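Long-range contacts in uncharacterized protein (Parabacteroides merdae ATCC 43184, PDB 5BMT), which is of unknown function but has a strand-rich architecture with an immunoglobulin-like fold and an N-terminal region probably of the BF3042 lipoprotein OB-domain family: residues A[27-32]-A[108-113]; A[48-53]-A[117-122]; A[96-101]-A[162-167]; A[130-135]-A[168-173]. All coordinates share one frame; numbering follows the deposited sequence.

In the fold
The four contacts of this strand-rich chain are of two kinds. Interactions 1 and 2 join its two sheets: strands 24-28 and 50-57 of the five-strand sheet meet the neighbouring strands 106-113 and 118-126 of the larger one. Their centres are about 8 Å apart and they touch directly. Interactions 3 and 4 lie about 24 to 29 Å away, centre to centre, at the far end of the larger sheet. Their own centres are about 15 Å apart, and they meet where Arg-166 and Glu-167 both face Lys-134 in a classic beta bulge. Along the chain, interactions 1 and 2 alternate, interaction 3 alternates with all the others, and both 1 and 2 close before interaction 4 opens.

Interaction 1. Residues A[27-32]-A[108-113]; sequences YPLGYY and ESALLF
Tyr-27 and Phe-113 lie 7.2 Å apart at their CA atoms and Leu-29 and Leu-112 6.0 Å apart, and no direct hydrogen bond links the segments. The contact illustrates how two beta sheets can be joined by a turn. Strand 24-28, outermost in the sheet of the probable OB domain, runs into a type II turn from Pro-28 to Tyr-31, and this turn offers Leu-29 to strand 106-113 of the larger sheet. Gly-30 takes the positive phi of the turn. The CG of Leu-29 is anti to the backbone N (chi1 179°), which carries both methyls across to the strand. CD2 reaches Ala-110 CB at 4.0 Å, while CD1 comes to 4.1 Å from Leu-112 CD1. Closer to the backbone, Leu-29 CB rests on Leu-112 CG, also at 4.0 Å, and the two leucines cross at about a right angle. Leu-112 is buried, touching Tyr-13 and Ile-15 of strand 10-18 as well. At the other end Tyr-27 comes closest with its CB, 3.7 Å from Phe-113 O, while the ring's far end leads away. One water bridges this end, donating to Tyr-27 O at 2.7 Å and to Phe-113 O at 2.8 Å.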
loop_
_atom_site.group_PDB
_atom_site.type_symbol
_atom_site.label_atom_id
_atom_site.label_comp_id
_atom_site.label_asym_id
_atom_site.label_seq_id
_atom_site.Cartn_x
_atom_site.Cartn_y
_atom_site.Cartn_z
ATOM N N TYR A 27 5.998 11.355 -3.580
ATOM C CA TYR A 27 5.040 11.041 -4.640
ATOM C C TYR A 27 3.756 10.566 -3.989
ATOM O O TYR A 27 3.623 9.380 -3.660
ATOM C CB TYR A 27 5.636 9.958 -5.559
ATOM C CG TYR A 27 6.829 10.469 -6.339
ATOM C CD1 TYR A 27 8.103 10.503 -5.766
ATOM C CD2 TYR A 27 6.694 10.884 -7.657
ATOM C CE1 TYR A 27 9.200 10.980 -6.478
ATOM C CE2 TYR A 27 7.801 11.296 -8.404
ATOM C CZ TYR A 27 9.049 11.339 -7.806
ATOM O OH TYR A 27 10.130 11.802 -8.536
ATOM N N PRO A 28 2.816 11.490 -3.702
ATOM C CA PRO A 28 1.595 11.079 -2.981
ATOM C C PRO A 28 0.587 10.432 -3.899
ATOM O O PRO A 28 0.445 10.831 -5.064
ATOM C CB PRO A 28 1.034 12.397 -2.420
ATOM C CG PRO A 28 2.157 13.453 -2.662
ATOM C CD PRO A 28 2.857 12.954 -3.903
ATOM N N LEU A 29 -0.162 9.459 -3.355
ATOM C CA LEU A 29 -1.260 8.868 -4.123
ATOM C C LEU A 29 -2.306 9.969 -4.445
ATOM O O LEU A 29 -2.722 10.697 -3.547
ATOM C CB LEU A 29 -1.915 7.773 -3.261
ATOM C CG LEU A 29 -3.110 7.040 -3.887
ATOM C CD1 LEU A 29 -2.683 6.255 -5.147
ATOM C CD2 LEU A 29 -3.782 6.131 -2.858
ATOM N N GLY A 30 -2.684 10.088 -5.709
ATOM C CA GLY A 30 -3.679 11.079 -6.125
ATOM C C GLY A 30 -3.228 12.524 -6.186
ATOM O O GLY A 30 -4.052 13.402 -6.433
ATOM N N TYR A 31 -1.906 12.799 -6.056
ATOM C CA TYR A 31 -1.409 14.160 -6.102
ATOM C C TYR A 31 -0.165 14.242 -6.956
ATOM O O TYR A 31 0.384 13.222 -7.364
ATOM C CB TYR A 31 -1.097 14.677 -4.662
ATOM C CG TYR A 31 -1.257 16.169 -4.512
ATOM C CD1 TYR A 31 -2.511 16.735 -4.305
ATOM C CD2 TYR A 31 -0.157 17.023 -4.557
ATOM C CE1 TYR A 31 -2.675 18.113 -4.172
ATOM C CE2 TYR A 31 -0.309 18.409 -4.434
ATOM C CZ TYR A 31 -1.571 18.945 -4.217
ATOM O OH TYR A 31 -1.744 20.290 -4.064
ATOM N N TYR A 32 0.271 15.458 -7.220
ATOM C CA TYR A 32 1.508 15.717 -7.938
ATOM C C TYR A 32 2.727 15.442 -7.077
ATOM O O TYR A 32 2.622 15.507 -5.842
ATOM C CB TYR A 32 1.550 17.208 -8.277
ATOM C CG TYR A 32 0.544 17.634 -9.304
ATOM C CD1 TYR A 32 0.667 17.238 -10.632
ATOM C CD2 TYR A 32 -0.507 18.473 -8.964
ATOM C CE1 TYR A 32 -0.223 17.694 -11.608
ATOM C CE2 TYR A 32 -1.404 18.929 -9.927
ATOM C CZ TYR A 32 -1.248 18.552 -11.248
ATOM O OH TYR A 32 -2.151 18.993 -12.188
ATOM N N GLU A 108 -8.018 -2.790 2.765
ATOM C CA GLU A 108 -8.028 -1.922 1.581
ATOM C C GLU A 108 -6.618 -1.617 1.111
ATOM O O GLU A 108 -5.691 -1.550 1.926
ATOM C CB GLU A 108 -8.759 -0.624 1.891
ATOM C CG GLU A 108 -10.245 -0.843 2.183
ATOM C CD GLU A 108 -11.015 -1.507 1.049
ATOM O OE1 GLU A 108 -10.975 -0.959 -0.076
ATOM O OE2 GLU A 108 -11.749 -2.484 1.308
ATOM N N SER A 109 -6.431 -1.433 -0.209
ATOM C CA SER A 109 -5.074 -1.190 -0.727
ATOM C C SER A 109 -5.103 -0.424 -2.013
ATOM O O SER A 109 -6.155 -0.265 -2.647
ATOM C CB SER A 109 -4.334 -2.504 -0.938
ATOM O OG SER A 109 -4.773 -3.150 -2.114
ATOM N N ALA A 110 -3.925 0.077 -2.375
ATOM C CA ALA A 110 -3.731 0.750 -3.654
ATOM C C ALA A 110 -2.298 0.621 -4.069
ATOM O O ALA A 110 -1.416 0.564 -3.218
ATOM C CB ALA A 110 -4.081 2.238 -3.550
ATOM N N LEU A 111 -2.065 0.617 -5.380
ATOM C CA LEU A 111 -0.720 0.617 -5.920
ATOM C C LEU A 111 -0.275 2.053 -6.108
ATOM O O LEU A 111 -0.944 2.830 -6.816
ATOM C CB LEU A 111 -0.654 -0.156 -7.254
ATOM C CG LEU A 111 0.774 -0.281 -7.858
ATOM C CD1 LEU A 111 1.679 -1.127 -6.963
ATOM C CD2 LEU A 111 0.721 -0.927 -9.255
ATOM N N LEU A 112 0.851 2.393 -5.481
ATOM C CA LEU A 112 1.471 3.717 -5.612
ATOM C C LEU A 112 2.660 3.645 -6.545
ATOM O O LEU A 112 3.416 2.658 -6.520
ATOM C CB LEU A 112 1.957 4.216 -4.251
ATOM C CG LEU A 112 0.890 4.925 -3.374
ATOM C CD1 LEU A 112 -0.177 3.925 -2.873
ATOM C CD2 LEU A 112 1.569 5.630 -2.180
ATOM N N PHE A 113 2.856 4.727 -7.308
ATOM C CA PHE A 113 3.964 4.868 -8.259
ATOM C C PHE A 113 4.869 6.022 -7.908
ATOM O O PHE A 113 4.387 7.063 -7.482
ATOM C CB PHE A 113 3.385 5.154 -9.676
ATOM C CG PHE A 113 2.529 4.058 -10.253
ATOM C CD1 PHE A 113 1.223 3.858 -9.810
ATOM C CD2 PHE A 113 3.033 3.212 -11.226
ATOM C CE1 PHE A 113 0.445 2.803 -10.323
ATOM C CE2 PHE A 113 2.238 2.199 -11.783
ATOM C CZ PHE A 113 0.959 1.992 -11.319
HETATM O O HOH W 1 2.625 7.471 -5.301
#

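Interaction 2. Residues A[48-53]-A[117-122]; sequences GDCVLA and YKRIVV
Arg-119 and Gly-48 make the one hydrogen bond across this contact, and it is nearly ideal: NE of Arg-119 donates to Gly-48 O at 2.8 Å with an N-H...O angle of 175°. The donor lies in the carbonyl plane on a lone pair, and the oxygen sits at the guanidinium edge. Beside it, Gly-48 turns its CA onto the ring of Tyr-117, a CH-pi contact with CA 3.6 Å from the ring centroid and almost above its centre. Cys-50 SG lies against the aliphatic start of Arg-119, 3.6 Å from its CB, and reaches Val-121 CG2 at 4.2 Å. A second shell positions the arginine. Its chain bends at chi2 (90°), so that Tyr-117 CD1 sits over one guanidinium face, toward its rim, and NH1 can donate to Lys-118 O at 3.0 Å, from above that carbonyl plane. NH1 also forms a salt bridge with Glu-184; with NE held by Gly-48 O, these bonds restrict the guanidinium's rotation. The contact is largely buried between two sheets: strand 50-57 and the loop before it face the start of strand 118-126, with Ile-15 of strand 10-18 touching both Cys-50 and Arg-119, and Ala-182 of strand 173-184 meeting Cys-50.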
loop_
_atom_site.group_PDB
_atom_site.type_symbol
_atom_site.label_atom_id
_atom_site.label_comp_id
_atom_site.label_asym_id
_atom_site.label_seq_id
_atom_site.Cartn_x
_atom_site.Cartn_y
_atom_site.Cartn_z
ATOM N N GLY A 48 12.413 4.948 -1.653
ATOM C CA GLY A 48 11.647 3.706 -1.656
ATOM C C GLY A 48 10.732 3.559 -0.463
ATOM O O GLY A 48 9.861 2.687 -0.467
ATOM N N ASP A 49 10.928 4.370 0.580
ATOM C CA ASP A 49 10.059 4.311 1.749
ATOM C C ASP A 49 8.681 4.827 1.425
ATOM O O ASP A 49 8.513 5.741 0.619
ATOM C CB ASP A 49 10.609 5.206 2.882
ATOM C CG ASP A 49 11.814 4.661 3.630
ATOM O OD1 ASP A 49 12.160 3.482 3.430
ATOM O OD2 ASP A 49 12.399 5.415 4.443
ATOM N N CYS A 50 7.692 4.282 2.119
ATOM C CA CYS A 50 6.320 4.775 2.071
ATOM C C CYS A 50 6.017 5.450 3.371
ATOM O O CYS A 50 6.442 4.983 4.436
ATOM C CB CYS A 50 5.344 3.636 1.841
ATOM S SG CYS A 50 5.434 2.938 0.184
ATOM N N VAL A 51 5.269 6.550 3.310
ATOM C CA VAL A 51 4.904 7.300 4.510
ATOM C C VAL A 51 3.482 7.792 4.368
ATOM O O VAL A 51 2.949 7.820 3.251
ATOM C CB VAL A 51 5.867 8.528 4.727
ATOM C CG1 VAL A 51 7.320 8.080 4.939
ATOM C CG2 VAL A 51 5.761 9.545 3.568
ATOM N N LEU A 52 2.874 8.195 5.488
ATOM C CA LEU A 52 1.648 8.974 5.462
ATOM C C LEU A 52 2.096 10.423 5.596
ATOM O O LEU A 52 2.687 10.801 6.622
ATOM C CB LEU A 52 0.673 8.569 6.587
ATOM C CG LEU A 52 -0.607 9.420 6.634
ATOM C CD1 LEU A 52 -1.398 9.316 5.342
ATOM C CD2 LEU A 52 -1.480 9.002 7.818
ATOM N N ALA A 53 1.886 11.222 4.554
ATOM C CA ALA A 53 2.338 12.605 4.602
ATOM C C ALA A 53 1.205 13.564 4.737
ATOM O O ALA A 53 0.154 13.339 4.157
ATOM C CB ALA A 53 3.086 12.915 3.318
ATOM N N TYR A 117 10.096 3.478 -8.125
ATOM C CA TYR A 117 9.511 2.390 -7.360
ATOM C C TYR A 117 8.028 2.268 -7.526
ATOM O O TYR A 117 7.335 3.231 -7.893
ATOM C CB TYR A 117 9.750 2.656 -5.856
ATOM C CG TYR A 117 11.194 2.685 -5.434
ATOM C CD1 TYR A 117 11.879 1.508 -5.156
ATOM C CD2 TYR A 117 11.873 3.892 -5.290
ATOM C CE1 TYR A 117 13.212 1.527 -4.742
ATOM C CE2 TYR A 117 13.210 3.924 -4.914
ATOM C CZ TYR A 117 13.871 2.741 -4.625
ATOM O OH TYR A 117 15.196 2.749 -4.244
ATOM N N LYS A 118 7.529 1.059 -7.211
ATOM C CA LYS A 118 6.083 0.804 -7.080
ATOM C C LYS A 118 5.866 0.095 -5.765
ATOM O O LYS A 118 6.622 -0.842 -5.447
ATOM C CB LYS A 118 5.514 -0.024 -8.249
ATOM C CG LYS A 118 5.723 0.680 -9.599
ATOM C CD LYS A 118 5.067 -0.072 -10.735
ATOM C CE LYS A 118 5.398 0.583 -12.075
ATOM N NZ LYS A 118 6.787 0.271 -12.522
ATOM N N ARG A 119 4.858 0.525 -4.998
ATOM C CA ARG A 119 4.521 -0.154 -3.742
ATOM C C ARG A 119 3.047 -0.269 -3.595
ATOM O O ARG A 119 2.324 0.694 -3.871
ATOM C CB ARG A 119 5.059 0.574 -2.490
ATOM C CG ARG A 119 6.529 0.283 -2.146
ATOM C CD ARG A 119 7.456 1.266 -2.823
ATOM N NE ARG A 119 8.838 0.964 -2.419
ATOM C CZ ARG A 119 9.586 -0.024 -2.903
ATOM N NH1 ARG A 119 9.122 -0.808 -3.879
ATOM N NH2 ARG A 119 10.812 -0.232 -2.424
ATOM N N ILE A 120 2.582 -1.421 -3.100
ATOM C CA ILE A 120 1.184 -1.518 -2.701
ATOM C C ILE A 120 1.122 -1.045 -1.250
ATOM O O ILE A 120 1.856 -1.569 -0.400
ATOM C CB ILE A 120 0.647 -2.956 -2.816
ATOM C CG1 ILE A 120 0.789 -3.472 -4.235
ATOM C CG2 ILE A 120 -0.827 -3.017 -2.354
ATOM C CD1 ILE A 120 0.639 -5.023 -4.305
ATOM N N VAL A 121 0.311 -0.051 -0.961
ATOM C CA VAL A 121 0.056 0.307 0.432
ATOM C C VAL A 121 -1.205 -0.444 0.802
ATOM O O VAL A 121 -2.213 -0.337 0.078
ATOM C CB VAL A 121 -0.103 1.830 0.669
ATOM C CG1 VAL A 121 -0.631 2.145 2.078
ATOM C CG2 VAL A 121 1.224 2.544 0.428
ATOM N N VAL A 122 -1.147 -1.217 1.891
ATOM C CA VAL A 122 -2.329 -1.969 2.301
ATOM C C VAL A 122 -2.604 -1.647 3.754
ATOM O O VAL A 122 -1.669 -1.415 4.527
ATOM C CB VAL A 122 -2.218 -3.486 1.998
ATOM C CG1 VAL A 122 -0.957 -4.085 2.524
ATOM C CG2 VAL A 122 -3.435 -4.270 2.479
#

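Interaction 3. Residues A[96-101]-A[162-167]; sequences MALDNE and RAQKRE
Arg-162 grips the carboxylate of Glu-101 side-on in a two-bonded salt bridge, NE to OE2 and NH2 to OE1, each 2.8 Å long and close to straight at 170°. The carboxylate and guanidinium planes are only 17° apart, so the pair is nearly coplanar, and OE1 is met on its syn lone pair. A bend of the arginine chain at chi3 (72°) sets the group there, and its NH1 donates to Asp-94 O. The same NH2 donates to Met-96 O at 2.8 Å, a more bent bond from above that carbonyl plane; Met-96 is a selenomethionine. OE1 accepts a second hydrogen bond, from Leu-98 N at 2.8 Å, on its anti side and out of the carboxylate plane, within the type II turn from Leu-98 to Glu-101. With a methionine in place of Arg-162, the buried carboxylate of Glu-101 would probably be left without its opposite charge and the carbonyls of Met-96 and Asp-94 without this donor, setting the loop end freer to shift.

Farther along, the extended side chain of Gln-164 carries NE2 to Asp-99 O at 2.9 Å, on a lone pair in the carbonyl plane, and Lys-165 N binds Asn-100 O at 2.9 Å. Asn-100 CB packs against Lys-165 O at 3.6 Å. Leu-98 CB lies alongside the end of the Gln-164 side chain, and its CG comes near Arg-162 NH2.

Glu-101 and Gln-164 form an antiparallel non-hydrogen-bonded pair, joining strand 101-102 to strand 153-167. Ile-138 of strand 134-140 backs Leu-98 and Arg-162, while Pro-211 of strand 203-214 and Ile-221 of strand 221-233 touch both Glu-101 and Arg-162.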
loop_
_atom_site.group_PDB
_atom_site.type_symbol
_atom_site.label_atom_id
_atom_site.label_comp_id
_atom_site.label_asym_id
_atom_site.label_seq_id
_atom_site.Cartn_x
_atom_site.Cartn_y
_atom_site.Cartn_z
HETATM N N MSE A 96 -4.598 -23.924 6.229
HETATM C CA MSE A 96 -4.048 -24.173 7.564
HETATM C C MSE A 96 -3.629 -22.867 8.234
HETATM O O MSE A 96 -2.963 -22.041 7.594
HETATM C CB MSE A 96 -2.850 -25.125 7.518
HETATM C CG MSE A 96 -3.178 -26.512 6.942
HETATM SE SE MSE A 96 -4.615 -27.486 7.883
HETATM C CE MSE A 96 -3.893 -27.411 9.746
ATOM N N ALA A 97 -3.991 -22.687 9.517
ATOM C CA ALA A 97 -3.598 -21.469 10.227
ATOM C C ALA A 97 -2.079 -21.447 10.448
ATOM O O ALA A 97 -1.455 -22.479 10.729
ATOM C CB ALA A 97 -4.330 -21.373 11.567
ATOM N N LEU A 98 -1.489 -20.267 10.304
ATOM C CA LEU A 98 -0.084 -20.041 10.578
ATOM C C LEU A 98 0.112 -19.966 12.071
ATOM O O LEU A 98 -0.846 -19.680 12.794
ATOM C CB LEU A 98 0.355 -18.706 9.938
ATOM C CG LEU A 98 0.143 -18.584 8.430
ATOM C CD1 LEU A 98 0.541 -17.227 7.959
ATOM C CD2 LEU A 98 0.899 -19.677 7.654
ATOM N N ASP A 99 1.343 -20.183 12.553
ATOM C CA ASP A 99 1.588 -20.019 13.982
ATOM C C ASP A 99 1.304 -18.561 14.358
ATOM O O ASP A 99 1.692 -17.655 13.610
ATOM C CB ASP A 99 3.034 -20.382 14.338
ATOM C CG ASP A 99 3.426 -21.836 14.115
ATOM O OD1 ASP A 99 2.524 -22.715 14.155
ATOM O OD2 ASP A 99 4.636 -22.103 13.951
ATOM N N ASN A 100 0.541 -18.349 15.454
ATOM C CA ASN A 100 0.204 -17.019 15.979
ATOM C C ASN A 100 -0.600 -16.190 14.955
ATOM O O ASN A 100 -0.553 -14.966 14.992
ATOM C CB ASN A 100 1.484 -16.254 16.412
ATOM C CG ASN A 100 2.269 -16.996 17.465
ATOM O OD1 ASN A 100 3.452 -17.307 17.296
ATOM N ND2 ASN A 100 1.602 -17.370 18.529
ATOM N N GLU A 101 -1.333 -16.860 14.057
ATOM C CA GLU A 101 -2.109 -16.145 13.054
ATOM C C GLU A 101 -3.205 -15.287 13.688
ATOM O O GLU A 101 -3.820 -15.684 14.682
ATOM C CB GLU A 101 -2.730 -17.108 12.037
ATOM C CG GLU A 101 -3.376 -16.362 10.875
ATOM C CD GLU A 101 -3.490 -17.061 9.543
ATOM O OE1 GLU A 101 -3.303 -18.297 9.481
ATOM O OE2 GLU A 101 -3.774 -16.359 8.551
ATOM N N ARG A 162 -2.167 -12.153 5.072
ATOM C CA ARG A 162 -2.270 -12.826 6.349
ATOM C C ARG A 162 -1.301 -12.202 7.341
ATOM O O ARG A 162 -0.316 -11.561 6.942
ATOM C CB ARG A 162 -2.074 -14.336 6.192
ATOM C CG ARG A 162 -3.281 -14.861 5.387
ATOM C CD ARG A 162 -3.175 -16.264 4.885
ATOM N NE ARG A 162 -3.305 -17.222 5.973
ATOM C CZ ARG A 162 -3.335 -18.539 5.798
ATOM N NH1 ARG A 162 -3.301 -19.052 4.575
ATOM N NH2 ARG A 162 -3.450 -19.347 6.838
ATOM N N ALA A 163 -1.620 -12.329 8.617
ATOM C CA ALA A 163 -0.847 -11.701 9.689
ATOM C C ALA A 163 -0.496 -12.676 10.785
ATOM O O ALA A 163 -1.322 -13.538 11.118
ATOM C CB ALA A 163 -1.654 -10.572 10.305
ATOM N N GLN A 164 0.668 -12.458 11.395
ATOM C CA GLN A 164 1.092 -13.207 12.583
ATOM C C GLN A 164 1.407 -12.224 13.686
ATOM O O GLN A 164 2.024 -11.189 13.417
ATOM C CB GLN A 164 2.331 -14.078 12.322
ATOM C CG GLN A 164 2.084 -15.235 11.353
ATOM C CD GLN A 164 3.396 -15.901 10.999
ATOM O OE1 GLN A 164 4.232 -15.338 10.289
ATOM N NE2 GLN A 164 3.616 -17.110 11.501
ATOM N N LYS A 165 1.011 -12.539 14.927
ATOM C CA LYS A 165 1.370 -11.681 16.053
ATOM C C LYS A 165 2.843 -11.928 16.394
ATOM O O LYS A 165 3.241 -13.096 16.528
ATOM C CB LYS A 165 0.464 -11.955 17.272
ATOM C CG LYS A 165 0.509 -10.835 18.323
ATOM C CD LYS A 165 -0.193 -11.219 19.641
ATOM C CE LYS A 165 -1.659 -11.520 19.502
ATOM N NZ LYS A 165 -2.268 -11.832 20.831
ATOM N N ARG A 166 3.640 -10.845 16.513
ATOM C CA ARG A 166 5.058 -11.001 16.876
ATOM C C ARG A 166 5.338 -10.506 18.298
ATOM O O ARG A 166 6.228 -11.060 18.957
ATOM C CB ARG A 166 5.977 -10.298 15.874
ATOM C CG ARG A 166 5.846 -10.824 14.437
ATOM C CD ARG A 166 6.395 -12.241 14.185
ATOM N NE ARG A 166 7.849 -12.327 14.360
ATOM C CZ ARG A 166 8.747 -12.057 13.417
ATOM N NH1 ARG A 166 8.357 -11.706 12.198
ATOM N NH2 ARG A 166 10.043 -12.196 13.668
ATOM N N GLU A 167 4.598 -9.494 18.785
ATOM C CA GLU A 167 4.719 -8.977 20.165
ATOM C C GLU A 167 3.319 -8.812 20.710
ATOM O O GLU A 167 2.466 -8.254 20.021
ATOM C CB GLU A 167 5.501 -7.656 20.235
ATOM C CG GLU A 167 6.968 -7.765 19.836
ATOM C CD GLU A 167 7.748 -6.465 19.732
ATOM O OE1 GLU A 167 7.602 -5.601 20.627
ATOM O OE2 GLU A 167 8.550 -6.334 18.778
HETATM O O HOH W 2 -4.032 -13.686 8.937
#

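Interaction 4. Residues A[130-135]-A[168-173]; sequences LTDQKN and EGKAPT. With EDO (1,2-ethanediol), chain G.
Thr-131 and Lys-170 form an antiparallel hydrogen-bonded pair in which the stronger bond runs from Lys-170 N to Thr-131 O, 2.8 Å and in the carbonyl plane. The return bonds of Thr-131 N, to Lys-170 O and to Pro-172 O, are both weak. The Thr-131 hydroxyl adds a further bond: OG1 donates to Pro-172 O at 2.7 Å, so that one carbonyl is met by the side chain and, weakly, by the backbone.

Within segment 130-135, Gln-133 braces the turn. OE1 of its extended chain accepts from Leu-130 N at 3.0 Å, the donor standing above the plane of the side-chain amide, while NE2 donates to Asn-135 OD1 at 3.0 Å with an angle of 176°, within both amide planes. The link across is a water that donates to Gln-133 OE1 and to Glu-168 O. A leucine here would probably leave Leu-130 N and Asn-135 OD1 without these mates and set the turn freer to flex. Asp-132 OD2 and Lys-170 NZ, 4.0 Å apart, are oppositely charged neighbours short of a salt bridge; Glu-168 OE1 forms a salt bridge with Lys-165.

The Leu-130 side chain packs against polar atoms, its CD2 3.6 Å from Thr-173 OG1 and its CB 3.4 Å from Lys-170 O. A molecule of 1,2-ethanediol, probably from the crystallisation liquor, accepts from Thr-173 N.

The arrangement is that of a beta bulge: the pairing shifts by two residues between Leu-130 with Thr-173 and Thr-131 with Lys-170, beside a type II turn from Leu-130 to Gln-133 and a cis peptide before Pro-172 at the strand corner.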
loop_
_atom_site.group_PDB
_atom_site.type_symbol
_atom_site.label_atom_id
_atom_site.label_comp_id
_atom_site.label_asym_id
_atom_site.label_seq_id
_atom_site.Cartn_x
_atom_site.Cartn_y
_atom_site.Cartn_z
ATOM N N LEU A 130 -3.898 -5.064 21.141
ATOM C CA LEU A 130 -3.451 -4.462 22.383
ATOM C C LEU A 130 -2.548 -3.297 22.052
ATOM O O LEU A 130 -2.007 -3.221 20.944
ATOM C CB LEU A 130 -2.723 -5.464 23.306
ATOM C CG LEU A 130 -3.565 -6.583 23.918
ATOM C CD1 LEU A 130 -2.731 -7.394 24.941
ATOM C CD2 LEU A 130 -4.816 -6.026 24.638
ATOM N N THR A 131 -2.370 -2.371 23.015
ATOM C CA THR A 131 -1.440 -1.259 22.848
ATOM C C THR A 131 -0.024 -1.852 22.712
ATOM O O THR A 131 0.306 -2.781 23.436
ATOM C CB THR A 131 -1.590 -0.302 24.059
ATOM O OG1 THR A 131 -2.917 0.227 24.030
ATOM C CG2 THR A 131 -0.576 0.849 24.037
ATOM N N ASP A 132 0.760 -1.378 21.730
ATOM C CA ASP A 132 2.137 -1.818 21.452
ATOM C C ASP A 132 2.213 -3.262 20.909
ATOM O O ASP A 132 3.306 -3.839 20.824
ATOM C CB ASP A 132 3.068 -1.641 22.664
ATOM C CG ASP A 132 3.202 -0.184 23.097
ATOM O OD1 ASP A 132 3.074 0.714 22.227
ATOM O OD2 ASP A 132 3.460 0.056 24.296
ATOM N N GLN A 133 1.065 -3.821 20.471
ATOM C CA GLN A 133 1.089 -5.110 19.775
ATOM C C GLN A 133 1.856 -4.909 18.472
ATOM O O GLN A 133 1.747 -3.850 17.844
ATOM C CB GLN A 133 -0.356 -5.583 19.490
ATOM C CG GLN A 133 -0.445 -6.933 18.742
ATOM C CD GLN A 133 -1.885 -7.367 18.579
ATOM O OE1 GLN A 133 -2.697 -7.302 19.515
ATOM N NE2 GLN A 133 -2.201 -7.918 17.416
ATOM N N LYS A 134 2.631 -5.914 18.058
ATOM C CA LYS A 134 3.337 -5.834 16.791
ATOM C C LYS A 134 3.010 -7.075 15.985
ATOM O O LYS A 134 3.015 -8.183 16.523
ATOM C CB LYS A 134 4.860 -5.709 16.990
ATOM C CG LYS A 134 5.292 -4.436 17.736
ATOM C CD LYS A 134 5.424 -3.234 16.797
ATOM C CE LYS A 134 5.711 -1.948 17.534
ATOM N NZ LYS A 134 4.458 -1.300 17.992
ATOM N N ASN A 135 2.745 -6.876 14.695
ATOM C CA ASN A 135 2.436 -7.962 13.782
ATOM C C ASN A 135 3.420 -7.986 12.647
ATOM O O ASN A 135 4.011 -6.943 12.317
ATOM C CB ASN A 135 1.040 -7.772 13.174
ATOM C CG ASN A 135 -0.077 -7.526 14.139
ATOM O OD1 ASN A 135 -0.053 -7.982 15.279
ATOM N ND2 ASN A 135 -1.164 -6.971 13.638
ATOM N N GLU A 168 3.076 -9.300 21.933
ATOM C CA GLU A 168 1.763 -9.320 22.575
ATOM C C GLU A 168 1.181 -7.936 22.846
ATOM O O GLU A 168 -0.007 -7.721 22.601
ATOM C CB GLU A 168 1.854 -10.114 23.894
ATOM C CG GLU A 168 0.556 -10.226 24.693
ATOM C CD GLU A 168 -0.582 -11.049 24.120
ATOM O OE1 GLU A 168 -0.397 -11.690 23.060
ATOM O OE2 GLU A 168 -1.663 -11.063 24.751
ATOM N N GLY A 169 2.001 -7.013 23.320
ATOM C CA GLY A 169 1.504 -5.702 23.705
ATOM C C GLY A 169 0.872 -5.736 25.090
ATOM O O GLY A 169 0.972 -6.739 25.814
ATOM N N LYS A 170 0.163 -4.654 25.455
ATOM C CA LYS A 170 -0.440 -4.517 26.791
ATOM C C LYS A 170 -1.755 -3.738 26.756
ATOM O O LYS A 170 -2.102 -3.156 25.731
ATOM C CB LYS A 170 0.569 -3.788 27.712
ATOM C CG LYS A 170 0.987 -2.410 27.196
ATOM C CD LYS A 170 2.039 -1.733 28.064
ATOM C CE LYS A 170 2.384 -0.368 27.519
ATOM N NZ LYS A 170 3.449 0.294 28.315
ATOM N N ALA A 171 -2.445 -3.659 27.911
ATOM C CA ALA A 171 -3.684 -2.893 28.038
ATOM C C ALA A 171 -3.409 -1.388 27.827
ATOM O O ALA A 171 -2.284 -0.943 28.064
ATOM C CB ALA A 171 -4.310 -3.146 29.411
ATOM N N PRO A 172 -4.359 -0.595 27.282
ATOM C CA PRO A 172 -5.737 -0.955 26.917
ATOM C C PRO A 172 -5.867 -1.554 25.511
ATOM O O PRO A 172 -4.961 -1.461 24.678
ATOM C CB PRO A 172 -6.459 0.395 26.995
ATOM C CG PRO A 172 -5.422 1.375 26.528
ATOM C CD PRO A 172 -4.107 0.845 27.058
ATOM N N THR A 173 -7.030 -2.155 25.267
ATOM C CA THR A 173 -7.417 -2.698 23.968
ATOM C C THR A 173 -7.830 -1.550 23.043
ATOM O O THR A 173 -8.503 -0.597 23.487
ATOM C CB THR A 173 -8.570 -3.701 24.170
ATOM O OG1 THR A 173 -8.124 -4.740 25.052
ATOM C CG2 THR A 173 -9.082 -4.304 22.864
HETATM C C1 EDO G . -9.504 -2.992 28.099
HETATM O O1 EDO G . -9.092 -1.937 27.239
HETATM C C2 EDO G . -8.494 -3.177 29.265
HETATM O O2 EDO G . -8.241 -1.936 29.902
HETATM O O HOH W 3 -2.157 -9.062 21.689
#